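CG14216 (Drosophila melanogaster, PDB 3P9Y) dephosphorylates phosphoserine in the C-terminal domain of RNA polymerase II and probably acts in RNA processing and transcription termination. Local coordinates at residues D6-V12 with G34-R38; D110-E116 with V138-D144; V158-M162 with F183-R189. The protein carries 2 engineered substitutions. All coordinates share one frame; numbering follows the deposited sequence.

Contact 1 of 3, residues D6-V12 with G34-R38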
loop_
_atom_site.group_PDB
_atom_site.type_symbol
_atom_site.label_atom_id
_atom_site.label_comp_id
_atom_site.label_asym_id
_atom_site.label_seq_id
_atom_site.Cartn_x
_atom_site.Cartn_y
_atom_site.Cartn_z
ATOM N N ASP A 6 -9.366 -6.575 -14.920
ATOM C CA ASP A 6 -10.373 -6.015 -14.024
ATOM C C ASP A 6 -11.515 -5.424 -14.847
ATOM O O ASP A 6 -11.324 -4.441 -15.555
ATOM C CB ASP A 6 -9.734 -4.928 -13.153
ATOM C CG ASP A 6 -10.741 -4.193 -12.296
ATOM O OD1 ASP A 6 -11.897 -4.641 -12.212
ATOM O OD2 ASP A 6 -10.375 -3.159 -11.701
ATOM N N PRO A 7 -12.714 -6.022 -14.753
ATOM C CA PRO A 7 -13.852 -5.576 -15.569
ATOM C C PRO A 7 -14.368 -4.193 -15.170
ATOM O O PRO A 7 -15.043 -3.542 -15.960
ATOM C CB PRO A 7 -14.917 -6.643 -15.299
ATOM C CG PRO A 7 -14.583 -7.188 -13.946
ATOM C CD PRO A 7 -13.087 -7.094 -13.810
ATOM N N SER A 8 -14.057 -3.756 -13.956
ATOM C CA SER A 8 -14.484 -2.449 -13.475
ATOM C C SER A 8 -13.438 -1.377 -13.750
ATOM O O SER A 8 -13.684 -0.188 -13.543
ATOM C CB SER A 8 -14.760 -2.511 -11.975
ATOM O OG SER A 8 -16.026 -3.093 -11.726
ATOM N N LYS A 9 -12.268 -1.809 -14.203
ATOM C CA LYS A 9 -11.149 -0.908 -14.448
ATOM C C LYS A 9 -10.928 0.075 -13.300
ATOM O O LYS A 9 -10.605 1.240 -13.521
ATOM C CB LYS A 9 -11.337 -0.167 -15.774
ATOM C CG LYS A 9 -11.158 -1.063 -17.003
ATOM C CD LYS A 9 -9.988 -2.045 -16.820
ATOM C CE LYS A 9 -8.721 -1.347 -16.295
ATOM N NZ LYS A 9 -8.032 -2.071 -15.162
ATOM N N LEU A 10 -11.089 -0.412 -12.072
ATOM C CA LEU A 10 -10.798 0.381 -10.884
ATOM C C LEU A 10 -9.374 0.907 -10.907
ATOM O O LEU A 10 -8.448 0.194 -11.292
ATOM C CB LEU A 10 -10.974 -0.466 -9.621
ATOM C CG LEU A 10 -12.378 -0.997 -9.340
ATOM C CD1 LEU A 10 -12.320 -2.062 -8.268
ATOM C CD2 LEU A 10 -13.312 0.129 -8.927
ATOM N N ALA A 11 -9.205 2.158 -10.492
ATOM C CA ALA A 11 -7.891 2.702 -10.199
ATOM C C ALA A 11 -7.668 2.576 -8.698
ATOM O O ALA A 11 -8.372 3.199 -7.900
ATOM C CB ALA A 11 -7.799 4.156 -10.639
ATOM N N VAL A 12 -6.692 1.759 -8.317
ATOM C CA VAL A 12 -6.476 1.410 -6.923
ATOM C C VAL A 12 -5.137 1.947 -6.429
ATOM O O VAL A 12 -4.157 1.969 -7.167
ATOM C CB VAL A 12 -6.483 -0.131 -6.742
ATOM C CG1 VAL A 12 -6.205 -0.510 -5.291
ATOM C CG2 VAL A 12 -7.806 -0.718 -7.210
ATOM N N GLY A 34 -3.888 -8.331 -12.353
ATOM C CA GLY A 34 -4.433 -7.547 -13.449
ATOM C C GLY A 34 -5.025 -6.194 -13.088
ATOM O O GLY A 34 -5.664 -5.552 -13.924
ATOM N N PHE A 35 -4.812 -5.746 -11.857
ATOM C CA PHE A 35 -5.363 -4.469 -11.420
ATOM C C PHE A 35 -4.460 -3.282 -11.740
ATOM O O PHE A 35 -3.240 -3.403 -11.791
ATOM C CB PHE A 35 -5.669 -4.510 -9.920
ATOM C CG PHE A 35 -6.803 -5.426 -9.572
ATOM C CD1 PHE A 35 -8.111 -5.016 -9.745
ATOM C CD2 PHE A 35 -6.561 -6.703 -9.099
ATOM C CE1 PHE A 35 -9.160 -5.862 -9.441
ATOM C CE2 PHE A 35 -7.605 -7.552 -8.794
ATOM C CZ PHE A 35 -8.905 -7.131 -8.963
ATOM N N ASN A 36 -5.091 -2.136 -11.975
ATOM C CA ASN A 36 -4.398 -0.861 -12.093
ATOM C C ASN A 36 -4.088 -0.341 -10.695
ATOM O O ASN A 36 -4.957 0.221 -10.040
ATOM C CB ASN A 36 -5.288 0.136 -12.839
ATOM C CG ASN A 36 -4.690 1.535 -12.906
ATOM O OD1 ASN A 36 -3.554 1.766 -12.494
ATOM N ND2 ASN A 36 -5.463 2.476 -13.433
ATOM N N VAL A 37 -2.858 -0.536 -10.234
ATOM C CA VAL A 37 -2.522 -0.221 -8.851
ATOM C C VAL A 37 -1.279 0.662 -8.741
ATOM O O VAL A 37 -0.318 0.507 -9.499
ATOM C CB VAL A 37 -2.333 -1.523 -8.025
ATOM C CG1 VAL A 37 -1.283 -2.428 -8.673
ATOM C CG2 VAL A 37 -1.966 -1.206 -6.576
ATOM N N ARG A 38 -1.321 1.599 -7.795
ATOM C CA ARG A 38 -0.168 2.423 -7.437
ATOM C C ARG A 38 0.001 2.345 -5.928
ATOM O O ARG A 38 -0.944 2.013 -5.223
ATOM C CB ARG A 38 -0.374 3.879 -7.871
ATOM C CG ARG A 38 -0.465 4.069 -9.374
ATOM C CD ARG A 38 -0.505 5.540 -9.754
ATOM N NE ARG A 38 -0.361 5.742 -11.194
ATOM C CZ ARG A 38 -1.357 5.649 -12.071
ATOM N NH1 ARG A 38 -2.588 5.352 -11.665
ATOM N NH2 ARG A 38 -1.122 5.855 -13.362
HETATM O O HOH W 1 -7.967 -2.191 -12.098
HETATM O O HOH W 2 -8.567 2.628 -14.085
HETATM O O HOH W 3 -3.959 3.069 -9.833
#
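V12 and N36 meet through their backbones where two parallel strands, 11-16 and 36-41, begin to pair. V12 N gives a nearly straight bond to N36 O (2.9 Å, 165° at the hydrogen), and R38 N returns one to V12 O at the same length, so V12 is held through both its N-H and its C=O. The CA of V37 also leans on V12 O, at 3.2 Å. This is the close part of the contact. V12 is buried, and V37, on the same face of the sheet, packs on H27, L30 and A31 of helix 22-32.

Toward the chain start the two segments diverge, and a second packed spot forms between D6 and F35. The D6 carboxylate swings off the main chain with CG opposite N (chi1 174°), which lays OD2 at the rim of the F35 ring, near its plane and 3.5 Å from CD1. The two flat groups are inclined by 57°. I163 and A167 of helix 149-167 also touch this ring. Each carboxylate oxygen of D6 also takes a backbone N-H from above its plane: OD1 from S8, in an Asx turn, and OD2 from L10.

Between these spots the segments are joined by water. One water donates to D6 OD2 and to L10 O and accepts from N36 N and K9 NZ, while a second links K9 O with N36 ND2. K9 NZ stays 4.2 Å from N36 CB, on the exposed side. The two segments are thus joined by direct bonds at V12 and by water before it, and the buried D6 carboxylate, held by two N-H groups and a water, is probably kept ionised, with K9 close by through that water.

Contact 2 of 3, residues D110-E116 with V138-D144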
loop_
_atom_site.group_PDB
_atom_site.type_symbol
_atom_site.label_atom_id
_atom_site.label_comp_id
_atom_site.label_asym_id
_atom_site.label_seq_id
_atom_site.Cartn_x
_atom_site.Cartn_y
_atom_site.Cartn_z
ATOM N N ASP A 110 -10.214 5.308 -7.356
ATOM C CA ASP A 110 -11.548 4.883 -6.966
ATOM C C ASP A 110 -11.509 4.231 -5.594
ATOM O O ASP A 110 -12.465 4.332 -4.831
ATOM C CB ASP A 110 -12.112 3.885 -7.977
ATOM C CG ASP A 110 -12.183 4.459 -9.376
ATOM O OD1 ASP A 110 -12.857 5.495 -9.560
ATOM O OD2 ASP A 110 -11.558 3.878 -10.286
ATOM N N ILE A 111 -10.412 3.540 -5.295
ATOM C CA ILE A 111 -10.250 2.884 -4.000
ATOM C C ILE A 111 -8.833 3.077 -3.474
ATOM O O ILE A 111 -7.859 2.877 -4.197
ATOM C CB ILE A 111 -10.537 1.371 -4.081
ATOM C CG1 ILE A 111 -11.954 1.120 -4.608
ATOM C CG2 ILE A 111 -10.363 0.727 -2.714
ATOM C CD1 ILE A 111 -12.316 -0.360 -4.737
ATOM N N ILE A 112 -8.727 3.467 -2.210
ATOM C CA ILE A 112 -7.439 3.591 -1.548
ATOM C C ILE A 112 -7.428 2.667 -0.339
ATOM O O ILE A 112 -8.207 2.845 0.587
ATOM C CB ILE A 112 -7.187 5.039 -1.083
ATOM C CG1 ILE A 112 -7.278 5.999 -2.276
ATOM C CG2 ILE A 112 -5.832 5.150 -0.396
ATOM C CD1 ILE A 112 -7.129 7.467 -1.903
ATOM N N VAL A 113 -6.557 1.665 -0.353
ATOM C CA VAL A 113 -6.443 0.750 0.775
ATOM C C VAL A 113 -5.271 1.180 1.658
ATOM O O VAL A 113 -4.180 1.422 1.159
ATOM C CB VAL A 113 -6.225 -0.703 0.290
ATOM C CG1 VAL A 113 -6.164 -1.662 1.474
ATOM C CG2 VAL A 113 -7.333 -1.112 -0.683
ATOM N N THR A 114 -5.502 1.297 2.960
ATOM C CA THR A 114 -4.426 1.558 3.911
ATOM C C THR A 114 -4.231 0.325 4.781
ATOM O O THR A 114 -5.132 -0.505 4.901
ATOM C CB THR A 114 -4.719 2.789 4.804
ATOM O OG1 THR A 114 -5.943 2.589 5.524
ATOM C CG2 THR A 114 -4.829 4.047 3.958
ATOM N N VAL A 115 -3.053 0.203 5.384
ATOM C CA VAL A 115 -2.674 -1.037 6.057
ATOM C C VAL A 115 -2.570 -0.891 7.578
ATOM O O VAL A 115 -2.156 -1.819 8.270
ATOM C CB VAL A 115 -1.354 -1.596 5.482
ATOM C CG1 VAL A 115 -1.520 -1.893 4.005
ATOM C CG2 VAL A 115 -0.207 -0.621 5.700
ATOM N N GLU A 116 -2.954 0.269 8.094
ATOM C CA GLU A 116 -3.095 0.461 9.536
ATOM C C GLU A 116 -3.766 1.801 9.805
ATOM O O GLU A 116 -3.702 2.705 8.980
ATOM C CB GLU A 116 -1.746 0.372 10.262
ATOM C CG GLU A 116 -0.737 1.447 9.900
ATOM C CD GLU A 116 0.493 1.402 10.811
ATOM O OE1 GLU A 116 1.604 1.115 10.322
ATOM O OE2 GLU A 116 0.342 1.637 12.028
ATOM N N VAL A 138 -14.310 8.679 -3.816
ATOM C CA VAL A 138 -13.225 7.724 -3.635
ATOM C C VAL A 138 -13.430 7.021 -2.300
ATOM O O VAL A 138 -13.742 7.662 -1.297
ATOM C CB VAL A 138 -11.848 8.411 -3.652
ATOM C CG1 VAL A 138 -11.780 9.509 -2.602
ATOM C CG2 VAL A 138 -10.743 7.385 -3.439
ATOM N N HIS A 139 -13.271 5.702 -2.291
ATOM C CA HIS A 139 -13.474 4.929 -1.073
ATOM C C HIS A 139 -12.147 4.587 -0.413
ATOM O O HIS A 139 -11.324 3.898 -0.998
ATOM C CB HIS A 139 -14.231 3.644 -1.387
ATOM C CG HIS A 139 -15.585 3.873 -1.980
ATOM N ND1 HIS A 139 -16.662 4.299 -1.235
ATOM C CD2 HIS A 139 -16.034 3.736 -3.248
ATOM C CE1 HIS A 139 -17.718 4.418 -2.019
ATOM N NE2 HIS A 139 -17.364 4.080 -3.244
ATOM N N VAL A 140 -11.940 5.072 0.804
ATOM C CA VAL A 140 -10.753 4.716 1.567
ATOM C C VAL A 140 -11.100 3.549 2.490
ATOM O O VAL A 140 -12.070 3.607 3.250
ATOM C CB VAL A 140 -10.213 5.924 2.366
ATOM C CG1 VAL A 140 -8.886 5.591 3.014
ATOM C CG2 VAL A 140 -10.058 7.127 1.444
ATOM N N LEU A 141 -10.316 2.477 2.398
ATOM C CA LEU A 141 -10.568 1.260 3.155
ATOM C C LEU A 141 -9.314 0.859 3.912
ATOM O O LEU A 141 -8.236 0.775 3.324
ATOM C CB LEU A 141 -10.954 0.128 2.203
ATOM C CG LEU A 141 -12.146 0.397 1.285
ATOM C CD1 LEU A 141 -12.220 -0.653 0.183
ATOM C CD2 LEU A 141 -13.439 0.432 2.095
ATOM N N ASN A 142 -9.440 0.614 5.212
ATOM C CA ASN A 142 -8.298 0.164 5.994
ATOM C C ASN A 142 -8.393 -1.312 6.294
ATOM O O ASN A 142 -9.405 -1.789 6.801
ATOM C CB ASN A 142 -8.179 0.922 7.315
ATOM C CG ASN A 142 -6.924 0.540 8.080
ATOM O OD1 ASN A 142 -5.818 0.965 7.739
ATOM N ND2 ASN A 142 -7.088 -0.277 9.111
ATOM N N VAL A 143 -7.321 -2.026 5.975
ATOM C CA VAL A 143 -7.198 -3.436 6.288
ATOM C C VAL A 143 -5.866 -3.625 7.007
ATOM O O VAL A 143 -4.807 -3.478 6.406
ATOM C CB VAL A 143 -7.213 -4.298 5.019
ATOM C CG1 VAL A 143 -7.065 -5.767 5.381
ATOM C CG2 VAL A 143 -8.500 -4.068 4.228
ATOM N N ASP A 144 -5.924 -3.944 8.296
ATOM C CA ASP A 144 -4.717 -4.066 9.107
ATOM C C ASP A 144 -3.771 -5.136 8.591
ATOM O O ASP A 144 -4.156 -6.293 8.423
ATOM C CB ASP A 144 -5.081 -4.374 10.553
ATOM C CG ASP A 144 -5.603 -3.161 11.282
ATOM O OD1 ASP A 144 -5.300 -2.029 10.843
ATOM O OD2 ASP A 144 -6.307 -3.334 12.298
#
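I111 and L141 touch because of their first torsions: CG2 of I111 lies opposite its backbone N, CG of L141 opposite its carbonyl carbon (chi1 -56°), and I111 CG2 meets L141 CD1 at 3.7 Å. On the other face of the sheet I112 turns CG1 away from its carbonyl carbon, and this branch crosses V138 CG2 at 3.9 Å. T114, beside N142 on that second face, also packs against V119, Y120 and V123 of helix 117-128.

The backbones hold these side chains in register. Five N-H···O bonds alternate between the strands, from H139 N on D110 O to V143 N on T114 O. The first is almost straight at the hydrogen (179°), yet its donor stands above the carbonyl plane of D110; L141 N meets I112 O at 2.8 Å, close to the carbonyl direction. Between them run CA-H···O contacts, among them V113 CA to L141 O at 3.1 Å.

The polar side chains find partners beyond the two strands: H139 binds D173 and H193 through its two ring nitrogens, D110 OD2 receives A11 N, and E116, at the N-cap of helix 117-128, bridges to R22. The axes of segments 111-114 and 138-142 lie 20° from parallel, the strand pair of a beta-alpha-beta unit whose crossover is helix 117-128, as in the low-molecular-weight phosphatase-like fold.

Contact 3 of 3, residues V158-M162 with F183-R189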
loop_
_atom_site.group_PDB
_atom_site.type_symbol
_atom_site.label_atom_id
_atom_site.label_comp_id
_atom_site.label_asym_id
_atom_site.label_seq_id
_atom_site.Cartn_x
_atom_site.Cartn_y
_atom_site.Cartn_z
ATOM N N VAL A 158 -5.182 -10.898 1.233
ATOM C CA VAL A 158 -6.463 -10.471 1.792
ATOM C C VAL A 158 -6.976 -9.216 1.095
ATOM O O VAL A 158 -8.151 -9.115 0.754
ATOM C CB VAL A 158 -6.357 -10.185 3.301
ATOM C CG1 VAL A 158 -7.697 -9.708 3.844
ATOM C CG2 VAL A 158 -5.883 -11.428 4.041
ATOM N N ILE A 159 -6.089 -8.255 0.899
ATOM C CA ILE A 159 -6.445 -7.022 0.228
ATOM C C ILE A 159 -6.912 -7.331 -1.186
ATOM O O ILE A 159 -7.856 -6.720 -1.684
ATOM C CB ILE A 159 -5.254 -6.063 0.189
ATOM C CG1 ILE A 159 -5.025 -5.480 1.584
ATOM C CG2 ILE A 159 -5.489 -4.950 -0.820
ATOM C CD1 ILE A 159 -3.714 -4.743 1.729
ATOM N N THR A 160 -6.249 -8.285 -1.832
ATOM C CA THR A 160 -6.588 -8.627 -3.205
ATOM C C THR A 160 -7.962 -9.290 -3.271
ATOM O O THR A 160 -8.741 -9.003 -4.172
ATOM C CB THR A 160 -5.525 -9.537 -3.844
ATOM O OG1 THR A 160 -4.282 -8.831 -3.925
ATOM C CG2 THR A 160 -5.950 -9.951 -5.242
ATOM N N ASP A 161 -8.262 -10.168 -2.319
ATOM C CA ASP A 161 -9.597 -10.757 -2.239
ATOM C C ASP A 161 -10.649 -9.665 -2.096
ATOM O O ASP A 161 -11.718 -9.738 -2.704
ATOM C CB ASP A 161 -9.709 -11.716 -1.056
ATOM C CG ASP A 161 -8.904 -12.985 -1.251
ATOM O OD1 ASP A 161 -8.657 -13.373 -2.413
ATOM O OD2 ASP A 161 -8.524 -13.598 -0.236
ATOM N N MET A 162 -10.343 -8.655 -1.291
ATOM C CA MET A 162 -11.284 -7.566 -1.067
ATOM C C MET A 162 -11.518 -6.772 -2.352
ATOM O O MET A 162 -12.656 -6.476 -2.705
ATOM C CB MET A 162 -10.777 -6.632 0.024
ATOM C CG MET A 162 -11.754 -5.521 0.336
ATOM S SD MET A 162 -11.174 -4.399 1.617
ATOM C CE MET A 162 -9.868 -3.528 0.752
ATOM N N PHE A 183 -17.723 -9.062 3.814
ATOM C CA PHE A 183 -16.308 -9.400 3.915
ATOM C C PHE A 183 -15.889 -9.496 5.381
ATOM O O PHE A 183 -15.165 -10.412 5.769
ATOM C CB PHE A 183 -15.461 -8.346 3.198
ATOM C CG PHE A 183 -14.036 -8.773 2.942
ATOM C CD1 PHE A 183 -13.695 -9.433 1.772
ATOM C CD2 PHE A 183 -13.041 -8.502 3.865
ATOM C CE1 PHE A 183 -12.380 -9.823 1.529
ATOM C CE2 PHE A 183 -11.729 -8.888 3.631
ATOM C CZ PHE A 183 -11.398 -9.546 2.456
ATOM N N GLU A 184 -16.352 -8.547 6.192
ATOM C CA GLU A 184 -16.007 -8.511 7.608
ATOM C C GLU A 184 -16.495 -9.769 8.318
ATOM O O GLU A 184 -15.779 -10.353 9.121
ATOM C CB GLU A 184 -16.601 -7.260 8.269
ATOM C CG GLU A 184 -15.858 -5.980 7.920
ATOM C CD GLU A 184 -16.598 -4.726 8.338
ATOM O OE1 GLU A 184 -17.843 -4.694 8.228
ATOM O OE2 GLU A 184 -15.930 -3.767 8.760
ATOM N N GLU A 185 -17.712 -10.188 8.000
ATOM C CA GLU A 185 -18.316 -11.343 8.639
ATOM C C GLU A 185 -17.643 -12.646 8.202
ATOM O O GLU A 185 -17.494 -13.567 9.001
ATOM C CB GLU A 185 -19.812 -11.396 8.329
ATOM C CG GLU A 185 -20.612 -10.285 9.011
ATOM C CD GLU A 185 -22.110 -10.398 8.791
ATOM O OE1 GLU A 185 -22.566 -11.417 8.239
ATOM O OE2 GLU A 185 -22.837 -9.465 9.178
ATOM N N ARG A 186 -17.230 -12.718 6.942
ATOM C CA ARG A 186 -16.698 -13.961 6.392
ATOM C C ARG A 186 -15.219 -14.143 6.713
ATOM O O ARG A 186 -14.766 -15.259 6.964
ATOM C CB ARG A 186 -16.908 -14.004 4.878
ATOM C CG ARG A 186 -16.559 -15.350 4.256
ATOM C CD ARG A 186 -17.339 -15.594 2.964
ATOM N NE ARG A 186 -16.953 -16.843 2.304
ATOM C CZ ARG A 186 -15.833 -16.994 1.606
ATOM N NH1 ARG A 186 -14.983 -15.977 1.490
ATOM N NH2 ARG A 186 -15.556 -18.158 1.031
ATOM N N ARG A 187 -14.476 -13.041 6.705
ATOM C CA ARG A 187 -13.030 -13.078 6.878
ATOM C C ARG A 187 -12.631 -12.685 8.307
ATOM O O ARG A 187 -11.457 -12.740 8.674
ATOM C CB ARG A 187 -12.365 -12.142 5.866
ATOM C CG ARG A 187 -12.799 -12.381 4.419
ATOM C CD ARG A 187 -12.480 -13.805 3.971
ATOM N NE ARG A 187 -11.074 -14.127 4.197
ATOM C CZ ARG A 187 -10.102 -13.935 3.308
ATOM N NH1 ARG A 187 -10.363 -13.423 2.109
ATOM N NH2 ARG A 187 -8.857 -14.259 3.618
ATOM N N LYS A 188 -13.619 -12.281 9.100
ATOM C CA LYS A 188 -13.411 -11.939 10.506
ATOM C C LYS A 188 -12.376 -10.837 10.690
ATOM O O LYS A 188 -11.520 -10.926 11.570
ATOM C CB LYS A 188 -12.975 -13.176 11.296
ATOM C CG LYS A 188 -13.754 -14.437 10.960
ATOM C CD LYS A 188 -15.233 -14.302 11.276
ATOM C CE LYS A 188 -15.984 -15.589 10.934
ATOM N NZ LYS A 188 -17.445 -15.479 11.193
ATOM N N ARG A 189 -12.449 -9.806 9.855
ATOM C CA ARG A 189 -11.568 -8.652 9.992
ATOM C C ARG A 189 -12.380 -7.373 9.906
ATOM O O ARG A 189 -13.344 -7.288 9.144
ATOM C CB ARG A 189 -10.513 -8.636 8.890
ATOM C CG ARG A 189 -9.553 -9.809 8.910
ATOM C CD ARG A 189 -8.765 -9.848 7.605
ATOM N NE ARG A 189 -7.996 -11.080 7.450
ATOM C CZ ARG A 189 -6.717 -11.210 7.787
ATOM N NH1 ARG A 189 -6.036 -10.184 8.298
ATOM N NH2 ARG A 189 -6.109 -12.374 7.603
HETATM O O HOH W 4 -6.686 -14.058 1.664
#
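F183 reaches across from helix 172-187 with CG opposite its backbone N (chi1 -165°), which carries the ring into the turn of V158, D161 and M162 on helix 149-167. M162 CB sits over one face of the ring, 4.2 Å from the centroid, in a CH-pi contact set off toward the rim. The methionine chain runs on extended through chi2 and bends only at its last torsion; its SD stands above the same face, 5.1 Å from the centroid, a distant Met-aromatic contact. CG1 of V158 comes to the ring edge, in plane, 4.0 Å from CZ. The opposite face carries R187 CG over its centre.

R187 is bent at both chi2 and chi3, so that its guanidinium turns back over the helix gap toward D161. NH1 donates to D161 OD2 in a salt bridge of 3.0 Å, arriving on the anti side of the carboxylate and nearly in the guanidinium plane; the two planes stand 52° apart. A water accepts from R187 NH2 and donates to the same OD2. R189 is stretched from CG to NE and lays one face of its guanidinium over V158 CG2, 3.7 Å from NH2.

Replacing R187 by an alanine would probably leave D161 without its charged partner and uncover the face of the F183 ring that the arginine's CG now occupies.

The axes of segments 158-162 and 183-187 come no closer than 12.2 Å, at 138°, a gap spanned by side chains. The contact joins the last two helices of the chain, helix 149-167 lying on the sheet, where M162 packs on V113, and helix 172-187 beside it, in the helical layer of the low-molecular-weight phosphatase-like fold.

The contacts follow one another along the chain, each closing before the next opens. Contacts 1 and 2, with centres 14 Å apart, belong to one sheet: strand 11-16 pairs with 36-41 in the first and lies beside 111-114, which the second joins to 137-142. They touch directly through A11 and D110 and through L10 and I111. Contact 3 lies on the helical layer, its centre 13 Å from contact 2, and M162 and I159 pack onto V113, L141 and V143. Contacts 1 and 3 are about 5 Å apart at their nearest atoms. Together they span both beta-alpha-beta units of the sheet and the helices 149-167 and 172-187 of one phosphatase-like domain.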